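Local coordinates for protein succinyl-CoA ligase (ADP-forming) subunit alpha (Methanosaeta concilii, PDB 6HXI) that is a subunit of the succinyl-CoA ligase family, with a sequence region related to the citrate synthase C-terminal domain and with bound coenzyme A, at residues B[42-53]-B[65-74]. Sequence-based numbering, arbitrary orientation.
Sequences ISAIINPSRAGI and LPMYKTIPLA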
ATOM      1  N   ILE B  42     -14.757  24.996 -33.736  1.00 40.23           N
ATOM      2  CA  ILE B  42     -15.012  23.599 -33.405  1.00 37.42           C
ATOM      3  C   ILE B  42     -15.970  23.513 -32.223  1.00 40.83           C
ATOM      4  O   ILE B  42     -15.634  23.979 -31.135  1.00 40.34           O
ATOM      5  CB  ILE B  42     -13.689  22.844 -33.091  1.00 38.03           C
ATOM      6  CG1 ILE B  42     -12.716  22.863 -34.298  1.00 37.16           C
ATOM      7  CG2 ILE B  42     -13.960  21.424 -32.568  1.00 34.63           C
ATOM      8  CD1 ILE B  42     -11.260  22.406 -33.940  1.00 31.75           C
ATOM      9  N   SER B  43     -17.132  22.885 -32.435  1.00 36.62           N
ATOM     10  CA  SER B  43     -18.130  22.665 -31.394  1.00 36.80           C
ATOM     11  C   SER B  43     -17.756  21.381 -30.628  1.00 40.69           C
ATOM     12  O   SER B  43     -17.822  21.372 -29.399  1.00 39.83           O
ATOM     13  CB  SER B  43     -19.522  22.534 -32.009  1.00 41.31           C
ATOM     14  OG  SER B  43     -20.006  23.776 -32.487  1.00 52.15           O
ATOM     15  N   ALA B  44     -17.359  20.297 -31.356  1.00 36.35           N
ATOM     16  CA  ALA B  44     -16.990  19.024 -30.724  1.00 35.85           C
ATOM     17  C   ALA B  44     -16.042  18.186 -31.568  1.00 39.29           C
ATOM     18  O   ALA B  44     -15.913  18.384 -32.782  1.00 40.31           O
ATOM     19  CB  ALA B  44     -18.243  18.197 -30.391  1.00 36.79           C
ATOM     20  N   ILE B  45     -15.414  17.212 -30.915  1.00 34.12           N
ATOM     21  CA  ILE B  45     -14.563  16.221 -31.551  1.00 32.22           C
ATOM     22  C   ILE B  45     -15.356  14.926 -31.542  1.00 38.77           C
ATOM     23  O   ILE B  45     -16.061  14.649 -30.569  1.00 40.21           O
ATOM     24  CB  ILE B  45     -13.210  16.080 -30.829  1.00 34.02           C
ATOM     25  CG1 ILE B  45     -12.467  17.432 -30.803  1.00 36.55           C
ATOM     26  CG2 ILE B  45     -12.337  14.986 -31.450  1.00 29.65           C
ATOM     27  CD1 ILE B  45     -11.845  17.694 -29.516  1.00 42.43           C
ATOM     28  N   ILE B  46     -15.262  14.138 -32.619  1.00 33.65           N
ATOM     29  CA  ILE B  46     -15.913  12.844 -32.636  1.00 33.73           C
ATOM     30  C   ILE B  46     -14.770  11.821 -32.565  1.00 38.68           C
ATOM     31  O   ILE B  46     -13.912  11.788 -33.446  1.00 37.82           O
ATOM     32  CB  ILE B  46     -16.921  12.653 -33.820  1.00 37.72           C
ATOM     33  CG1 ILE B  46     -17.933  13.831 -33.875  1.00 40.36           C
ATOM     34  CG2 ILE B  46     -17.662  11.315 -33.676  1.00 36.42           C
ATOM     35  CD1 ILE B  46     -18.605  14.029 -35.186  1.00 48.42           C
ATOM     36  N   ASN B  47     -14.685  11.096 -31.450  1.00 36.95           N
ATOM     37  CA  ASN B  47     -13.661  10.105 -31.199  1.00 36.58           C
ATOM     38  C   ASN B  47     -14.349   8.736 -31.036  1.00 40.01           C
ATOM     39  O   ASN B  47     -14.985   8.474 -30.007  1.00 40.90           O
ATOM     40  CB  ASN B  47     -12.825  10.485 -29.978  1.00 35.43           C
ATOM     41  CG  ASN B  47     -11.608   9.616 -29.737  1.00 48.64           C
ATOM     42  OD1 ASN B  47     -11.418   8.557 -30.332  1.00 44.30           O
ATOM     43  ND2 ASN B  47     -10.769  10.033 -28.818  1.00 42.29           N
ATOM     44  N   PRO B  48     -14.220   7.850 -32.047  1.00 34.58           N
ATOM     45  CA  PRO B  48     -14.931   6.556 -31.980  1.00 33.67           C
ATOM     46  C   PRO B  48     -14.507   5.627 -30.849  1.00 38.69           C
ATOM     47  O   PRO B  48     -15.266   4.724 -30.474  1.00 38.69           O
ATOM     48  CB  PRO B  48     -14.718   5.943 -33.349  1.00 34.27           C
ATOM     49  CG  PRO B  48     -13.654   6.735 -33.972  1.00 39.13           C
ATOM     50  CD  PRO B  48     -13.515   8.032 -33.330  1.00 33.76           C
ATOM     51  N   SER B  49     -13.327   5.872 -30.280  1.00 37.77           N
ATOM     52  CA  SER B  49     -12.807   5.074 -29.166  1.00 39.36           C
ATOM     53  C   SER B  49     -13.272   5.597 -27.831  1.00 45.19           C
ATOM     54  O   SER B  49     -13.295   4.830 -26.875  1.00 45.86           O
ATOM     55  CB  SER B  49     -11.282   5.101 -29.148  1.00 41.67           C
ATOM     56  OG  SER B  49     -10.691   4.556 -30.309  1.00 54.45           O
ATOM     57  N   ARG B  50     -13.565   6.919 -27.726  1.00 43.55           N
ATOM     58  CA  ARG B  50     -13.802   7.530 -26.415  1.00 43.38           C
ATOM     59  C   ARG B  50     -14.598   8.837 -26.409  1.00 44.67           C
ATOM     60  O   ARG B  50     -14.339   9.733 -27.199  1.00 42.00           O
ATOM     61  CB  ARG B  50     -12.402   7.843 -25.840  1.00 42.51           C
ATOM     62  CG  ARG B  50     -12.333   8.280 -24.405  1.00 54.53           C
ATOM     63  CD  ARG B  50     -10.930   8.090 -23.865  1.00 53.67           C
ATOM     64  NE  ARG B  50      -9.918   8.865 -24.584  1.00 49.91           N
ATOM     65  CZ  ARG B  50      -9.569  10.114 -24.280  1.00 61.32           C
ATOM     66  NH1 ARG B  50      -8.604  10.720 -24.954  1.00 39.57           N
ATOM     67  NH2 ARG B  50     -10.178  10.763 -23.292  1.00 49.69           N
ATOM     68  N   ALA B  51     -15.505   8.965 -25.435  1.00 42.06           N
ATOM     69  CA  ALA B  51     -16.234  10.198 -25.164  1.00 41.27           C
ATOM     70  C   ALA B  51     -15.451  10.875 -24.011  1.00 45.86           C
ATOM     71  O   ALA B  51     -14.741  10.193 -23.260  1.00 45.75           O
ATOM     72  CB  ALA B  51     -17.656   9.892 -24.724  1.00 42.21           C
ATOM     73  N   GLY B  52     -15.554  12.191 -23.910  1.00 40.71           N
ATOM     74  CA  GLY B  52     -14.893  12.932 -22.851  1.00 39.74           C
ATOM     75  C   GLY B  52     -14.594  14.367 -23.195  1.00 40.56           C
ATOM     76  O   GLY B  52     -15.404  15.058 -23.820  1.00 40.65           O
ATOM     77  N   ILE B  53     -13.408  14.812 -22.793  1.00 35.51           N
ATOM     78  CA  ILE B  53     -12.937  16.166 -23.039  1.00 34.74           C
ATOM     79  C   ILE B  53     -11.600  16.176 -23.713  1.00 38.46           C
ATOM     80  O   ILE B  53     -10.817  15.217 -23.592  1.00 38.18           O
ATOM     81  CB  ILE B  53     -12.910  17.042 -21.755  1.00 38.57           C
ATOM     82  CG1 ILE B  53     -12.000  16.441 -20.647  1.00 39.09           C
ATOM     83  CG2 ILE B  53     -14.304  17.367 -21.257  1.00 37.10           C
ATOM     84  CD1 ILE B  53     -11.634  17.473 -19.498  1.00 44.69           C
ATOM     85  N   LEU B  65     -12.756  21.289 -25.105  1.00 37.07           N
ATOM     86  CA  LEU B  65     -13.684  20.898 -26.163  1.00 36.23           C
ATOM     87  C   LEU B  65     -14.332  19.579 -25.782  1.00 39.32           C
ATOM     88  O   LEU B  65     -13.627  18.675 -25.330  1.00 37.08           O
ATOM     89  CB  LEU B  65     -13.006  20.769 -27.538  1.00 35.10           C
ATOM     90  CG  LEU B  65     -12.439  22.069 -28.122  1.00 39.26           C
ATOM     91  CD1 LEU B  65     -11.795  21.803 -29.441  1.00 38.36           C
ATOM     92  CD2 LEU B  65     -13.508  23.164 -28.220  1.00 44.13           C
ATOM     93  N   PRO B  66     -15.667  19.458 -25.963  1.00 36.51           N
ATOM     94  CA  PRO B  66     -16.333  18.172 -25.691  1.00 36.03           C
ATOM     95  C   PRO B  66     -15.992  17.140 -26.769  1.00 38.66           C
ATOM     96  O   PRO B  66     -15.658  17.497 -27.899  1.00 37.28           O
ATOM     97  CB  PRO B  66     -17.812  18.526 -25.659  1.00 38.46           C
ATOM     98  CG  PRO B  66     -17.920  19.754 -26.484  1.00 43.58           C
ATOM     99  CD  PRO B  66     -16.616  20.466 -26.482  1.00 38.16           C
ATOM    100  N   MET B  67     -16.042  15.858 -26.403  1.00 34.03           N
ATOM    101  CA  MET B  67     -15.636  14.776 -27.278  1.00 32.77           C
ATOM    102  C   MET B  67     -16.656  13.646 -27.211  1.00 37.86           C
ATOM    103  O   MET B  67     -16.957  13.154 -26.123  1.00 36.17           O
ATOM    104  CB  MET B  67     -14.207  14.378 -26.877  1.00 34.91           C
ATOM    105  CG  MET B  67     -13.527  13.448 -27.828  1.00 40.20           C
ATOM    106  SD  MET B  67     -11.759  13.359 -27.424  1.00 46.19           S
ATOM    107  CE  MET B  67     -11.780  12.348 -25.971  1.00 41.32           C
ATOM    108  N   TYR B  68     -17.271  13.328 -28.374  1.00 36.51           N
ATOM    109  CA  TYR B  68     -18.357  12.348 -28.548  1.00 37.35           C
ATOM    110  C   TYR B  68     -17.925  11.110 -29.279  1.00 41.33           C
ATOM    111  O   TYR B  68     -17.096  11.200 -30.163  1.00 38.39           O
ATOM    112  CB  TYR B  68     -19.559  13.002 -29.276  1.00 38.78           C
ATOM    113  CG  TYR B  68     -20.221  14.075 -28.438  1.00 42.67           C
ATOM    114  CD1 TYR B  68     -19.738  15.381 -28.433  1.00 43.80           C
ATOM    115  CD2 TYR B  68     -21.286  13.773 -27.598  1.00 45.51           C
ATOM    116  CE1 TYR B  68     -20.312  16.362 -27.632  1.00 42.50           C
ATOM    117  CE2 TYR B  68     -21.875  14.754 -26.796  1.00 47.50           C
ATOM    118  CZ  TYR B  68     -21.374  16.041 -26.809  1.00 50.00           C
ATOM    119  OH  TYR B  68     -21.942  17.007 -26.031  1.00 52.77           O
ATOM    120  N   LYS B  69     -18.515   9.953 -28.941  1.00 40.82           N
ATOM    121  CA  LYS B  69     -18.198   8.670 -29.574  1.00 40.83           C
ATOM    122  C   LYS B  69     -18.796   8.541 -30.977  1.00 43.51           C
ATOM    123  O   LYS B  69     -18.204   7.866 -31.825  1.00 41.22           O
ATOM    124  CB  LYS B  69     -18.688   7.502 -28.696  1.00 44.88           C
ATOM    125  CG  LYS B  69     -17.573   6.735 -27.990  1.00 45.22           C
ATOM    126  CD  LYS B  69     -17.991   5.296 -27.698  1.00 47.10           C
ATOM    127  CE  LYS B  69     -16.796   4.397 -27.453  1.00 71.66           C
ATOM    128  NZ  LYS B  69     -17.169   2.962 -27.355  1.00 86.58           N
ATOM    129  N   THR B  70     -19.989   9.148 -31.215  1.00 41.41           N
ATOM    130  CA  THR B  70     -20.702   9.044 -32.501  1.00 41.00           C
ATOM    131  C   THR B  70     -21.098  10.408 -33.095  1.00 42.85           C
ATOM    132  O   THR B  70     -21.202  11.405 -32.380  1.00 41.00           O
ATOM    133  CB  THR B  70     -21.967   8.128 -32.381  1.00 46.88           C
ATOM    134  OG1 THR B  70     -23.021   8.834 -31.712  1.00 46.91           O
ATOM    135  CG2 THR B  70     -21.703   6.796 -31.673  1.00 45.90           C
ATOM    136  N   ILE B  71     -21.353  10.416 -34.413  1.00 40.34           N
ATOM    137  CA  ILE B  71     -21.813  11.579 -35.178  1.00 40.62           C
ATOM    138  C   ILE B  71     -23.253  11.970 -34.745  1.00 48.22           C
ATOM    139  O   ILE B  71     -23.430  13.144 -34.422  1.00 49.82           O
ATOM    140  CB  ILE B  71     -21.653  11.381 -36.694  1.00 42.12           C
ATOM    141  CG1 ILE B  71     -20.171  11.263 -37.083  1.00 40.66           C
ATOM    142  CG2 ILE B  71     -22.357  12.505 -37.487  1.00 43.05           C
ATOM    143  CD1 ILE B  71     -19.902  10.507 -38.449  1.00 36.58           C
ATOM    144  N   PRO B  72     -24.266  11.047 -34.673  1.00 44.87           N
ATOM    145  CA  PRO B  72     -25.605  11.456 -34.197  1.00 45.79           C
ATOM    146  C   PRO B  72     -25.639  12.066 -32.788  1.00 49.13           C
ATOM    147  O   PRO B  72     -26.459  12.944 -32.545  1.00 47.71           O
ATOM    148  CB  PRO B  72     -26.413  10.152 -34.248  1.00 48.60           C
ATOM    149  CG  PRO B  72     -25.715   9.322 -35.251  1.00 52.38           C
ATOM    150  CD  PRO B  72     -24.268   9.616 -35.038  1.00 46.14           C
ATOM    151  N   LEU B  73     -24.778  11.606 -31.864  1.00 47.74           N
ATOM    152  CA  LEU B  73     -24.751  12.148 -30.497  1.00 48.79           C
ATOM    153  C   LEU B  73     -24.195  13.569 -30.472  1.00 53.22           C
ATOM    154  O   LEU B  73     -24.741  14.427 -29.769  1.00 53.61           O
ATOM    155  CB  LEU B  73     -23.975  11.251 -29.531  1.00 48.78           C
ATOM    156  CG  LEU B  73     -24.722  10.035 -28.990  1.00 54.44           C
ATOM    157  CD1 LEU B  73     -23.763   9.053 -28.365  1.00 54.12           C
ATOM    158  CD2 LEU B  73     -25.775  10.433 -27.963  1.00 56.69           C
ATOM    159  N   ALA B  74     -23.146  13.825 -31.268  1.00 48.55           N
ATOM    160  CA  ALA B  74     -22.535  15.154 -31.381  1.00 47.58           C
ATOM    161  C   ALA B  74     -23.502  16.109 -32.051  1.00 53.07           C
ATOM    162  O   ALA B  74     -23.698  17.210 -31.541  1.00 54.12           O
ATOM    163  CB  ALA B  74     -21.233  15.086 -32.160  1.00 46.12           C
TER
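Met67 and Gly52 hold each other through two backbone bonds while Met67 is also paired with Ile45 in parallel register, so one strand, 65-68, is gripped on both edges by the single segment 42-53. On the antiparallel edge, Gly52 N donates to Met67 O (2.8 Å), and Met67 N returns a more bent bond to Gly52 O, 131° at the hydrogen. The parallel edge is laced by Ile45 N to Pro66 O, Tyr68 N to Ile45 O and Asn47 N to Tyr68 O, the last at 2.7 Å. Between the two edges the chain reverses through a type I turn from Asn47 to Arg50, whose Asn47 OD1 accepts from Ser49 N in an Asx turn.

The Met67 side chain lies on the sheet face it shares with Ile45, obliquely across Asn47 and Arg50. With CG anti to the backbone N (chi1 -169°), it runs past Asn47, CG lying 3.7 Å from Asn47 CB, and a bend at chi3 brings CE over one face of the Arg50 guanidinium, offset toward its rim, 3.5 Å from Arg50 NH2. On the face shared by Ile46 and Tyr68, Ile46 CD1 meets Ile71 CG1 at 3.7 Å, and Ile46 CG1 packs on Ala74 CB, tying the sheet to the start of helix 71-77, where Thr70 OG1 caps Leu73 N.

In the Rossmann-like, coenzyme A-binding sheet, strand 61-68 thus lies between 42-46 and its hairpin partner, edge strand 52-58; strand 15-18 flanks 42-46 beyond, and helix 22-34 covers Ile42, Ile45 and Leu65.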